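Local coordinates for protein putative esterase aq_1494 (Aquifex aeolicus, PDB 2EGR) that is a putative esterase of the hotdog-fold 4-hydroxybenzoyl-CoA thioesterase family and probably hydrolyses fatty acyl-CoA thioesters, at residues 56-61 with 104-109. Residues are numbered along the deposited sequence; the frame is centred on the assembly and turned at random.
Sequences LLNAYC and NTKHCM
Strands 52-63 and 98-111 pair antiparallel within the sheet of the chain, with Leu56 to Tyr60 against Asn104 to Cys108. Tyr60 and Asn104 form a hydrogen-bonded pair: Tyr60 N reaches Asn104 O at 2.9 Å, and Asn104 N returns a bond to Tyr60 O. Ala59 and Thr105 follow as a non-hydrogen-bonded pair, CB against CG2. Asn58 pairs with Lys106, and between Asn58 and Leu56 the register slips by one residue. Leu57 and Asn58 both face Lys106, a classic beta bulge. Leu57 N gives a nearly straight bond of 2.7 Å to Lys106 O (167° at the hydrogen), and Lys106 N bonds to Asn58 O at 3.0 Å. The bulge turns the Leu57 side chain toward the partner strand. Its CD1 touches CG and CD of Lys106 as the side chains cross at an angle, and CD2 is 4.0 Å from Cys108 SG. Cutting Leu57 back to an alanine is likely to lose both contacts and leave a gap beside Cys108 SG. The sheet belongs to a hotdog fold, with Ala59 and Thr105 packed on helix 22-39. Residues 58-61 also pair with a strand of the second subunit, which carries the sheet across the interface. With chi1 at -180°, Leu56 turns CG away from its own backbone N, and CD1 comes to 3.4 Å from Lys106 O, beside Thr105 CB. On the face carrying Asn58, Tyr60, Asn104 and Lys106, two waters lie within hydrogen-bonding distance of both Asn58 OD1 and Asn104 OD1, though neither is sure to serve both at once. The Asn104 amide lies 23° from the plane of the Tyr60 ring, with ND2 3.5 Å from CD2 of Tyr60.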
loop_
_atom_site.group_PDB
_atom_site.type_symbol
_atom_site.label_atom_id
_atom_site.label_comp_id
_atom_site.label_asym_id
_atom_site.label_seq_id
_atom_site.Cartn_x
_atom_site.Cartn_y
_atom_site.Cartn_z
ATOM N N LEU A 56 -16.203 6.255 7.278
ATOM C CA LEU A 56 -15.420 7.471 7.469
ATOM C C LEU A 56 -16.007 8.672 6.703
ATOM O O LEU A 56 -16.284 8.589 5.490
ATOM C CB LEU A 56 -13.976 7.227 7.026
ATOM C CG LEU A 56 -13.043 8.428 7.174
ATOM C CD1 LEU A 56 -12.781 8.742 8.654
ATOM C CD2 LEU A 56 -11.733 8.152 6.476
ATOM N N LEU A 57 -16.197 9.778 7.414
ATOM C CA LEU A 57 -16.772 10.993 6.816
ATOM C C LEU A 57 -15.720 11.987 6.347
ATOM O O LEU A 57 -15.803 12.548 5.225
ATOM C CB LEU A 57 -17.724 11.665 7.815
ATOM C CG LEU A 57 -19.107 11.039 7.981
ATOM C CD1 LEU A 57 -19.790 11.762 9.146
ATOM C CD2 LEU A 57 -19.981 11.094 6.700
ATOM N N ASN A 58 -14.745 12.234 7.216
ATOM C CA ASN A 58 -13.594 13.059 6.908
ATOM C C ASN A 58 -12.406 12.692 7.787
ATOM O O ASN A 58 -12.566 12.020 8.828
ATOM C CB ASN A 58 -13.889 14.566 7.011
ATOM C CG ASN A 58 -14.282 14.994 8.418
ATOM O OD1 ASN A 58 -13.478 14.939 9.354
ATOM N ND2 ASN A 58 -15.538 15.429 8.565
ATOM N N ALA A 59 -11.227 13.113 7.340
ATOM C CA ALA A 59 -9.969 12.858 8.040
ATOM C C ALA A 59 -8.996 13.994 7.786
ATOM O O ALA A 59 -8.954 14.563 6.668
ATOM C CB ALA A 59 -9.367 11.493 7.578
ATOM N N TYR A 60 -8.180 14.287 8.791
ATOM C CA TYR A 60 -7.246 15.368 8.766
ATOM C C TYR A 60 -5.968 14.913 9.458
ATOM O O TYR A 60 -6.015 14.248 10.513
ATOM C CB TYR A 60 -7.816 16.587 9.531
ATOM C CG TYR A 60 -6.800 17.678 9.734
ATOM C CD1 TYR A 60 -6.462 18.551 8.681
ATOM C CD2 TYR A 60 -6.128 17.822 10.944
ATOM C CE1 TYR A 60 -5.506 19.556 8.861
ATOM C CE2 TYR A 60 -5.184 18.826 11.133
ATOM C CZ TYR A 60 -4.890 19.696 10.090
ATOM O OH TYR A 60 -3.925 20.664 10.256
ATOM N N CYS A 61 -4.826 15.251 8.872
ATOM C CA CYS A 61 -3.546 15.021 9.534
ATOM C C CYS A 61 -2.605 16.189 9.326
ATOM O O CYS A 61 -2.500 16.724 8.207
ATOM C CB CYS A 61 -2.875 13.695 9.099
ATOM S SG CYS A 61 -1.530 13.173 10.206
ATOM N N ASN A 104 -7.346 13.774 13.193
ATOM C CA ASN A 104 -8.692 13.480 13.606
ATOM C C ASN A 104 -9.461 12.845 12.467
ATOM O O ASN A 104 -9.137 13.090 11.273
ATOM C CB ASN A 104 -9.385 14.735 14.165
ATOM C CG ASN A 104 -9.534 15.857 13.139
ATOM O OD1 ASN A 104 -10.471 15.852 12.350
ATOM N ND2 ASN A 104 -8.668 16.862 13.219
ATOM N N THR A 105 -10.442 12.040 12.847
ATOM C CA THR A 105 -11.326 11.328 11.940
ATOM C C THR A 105 -12.751 11.344 12.491
ATOM O O THR A 105 -12.972 11.168 13.698
ATOM C CB THR A 105 -10.889 9.868 11.711
ATOM O OG1 THR A 105 -10.894 9.160 12.960
ATOM C CG2 THR A 105 -9.473 9.806 11.093
ATOM N N LYS A 106 -13.710 11.557 11.592
ATOM C CA LYS A 106 -15.122 11.528 11.947
ATOM C C LYS A 106 -15.820 10.413 11.187
ATOM O O LYS A 106 -15.544 10.172 9.977
ATOM C CB LYS A 106 -15.770 12.890 11.683
ATOM C CG LYS A 106 -17.242 12.933 11.993
ATOM C CD LYS A 106 -17.844 14.280 11.615
ATOM C CE LYS A 106 -19.192 14.466 12.302
ATOM N NZ LYS A 106 -19.944 15.584 11.662
ATOM N N HIS A 107 -16.708 9.725 11.895
ATOM C CA HIS A 107 -17.337 8.491 11.438
ATOM C C HIS A 107 -18.841 8.482 11.662
ATOM O O HIS A 107 -19.358 9.149 12.548
ATOM C CB HIS A 107 -16.754 7.276 12.177
ATOM C CG HIS A 107 -15.266 7.167 12.083
ATOM N ND1 HIS A 107 -14.415 7.865 12.915
ATOM C CD2 HIS A 107 -14.479 6.476 11.233
ATOM C CE1 HIS A 107 -13.167 7.600 12.586
ATOM N NE2 HIS A 107 -13.178 6.771 11.557
ATOM N N CYS A 108 -19.517 7.686 10.869
ATOM C CA CYS A 108 -20.911 7.401 11.088
ATOM C C CYS A 108 -21.088 5.917 10.859
ATOM O O CYS A 108 -20.102 5.202 10.624
ATOM C CB CYS A 108 -21.788 8.281 10.186
ATOM S SG CYS A 108 -21.715 7.914 8.435
ATOM N N MET A 109 -22.321 5.431 10.986
ATOM C CA MET A 109 -22.577 4.006 10.918
ATOM C C MET A 109 -23.711 3.653 9.975
ATOM O O MET A 109 -24.682 4.411 9.815
ATOM C CB MET A 109 -22.825 3.421 12.315
ATOM C CG MET A 109 -21.568 3.351 13.189
ATOM S SD MET A 109 -21.742 2.385 14.696
ATOM C CE MET A 109 -20.466 3.149 15.609
HETATM O O HOH W 1 -12.576 14.452 11.925
HETATM O O HOH W 2 -10.928 16.261 9.759
#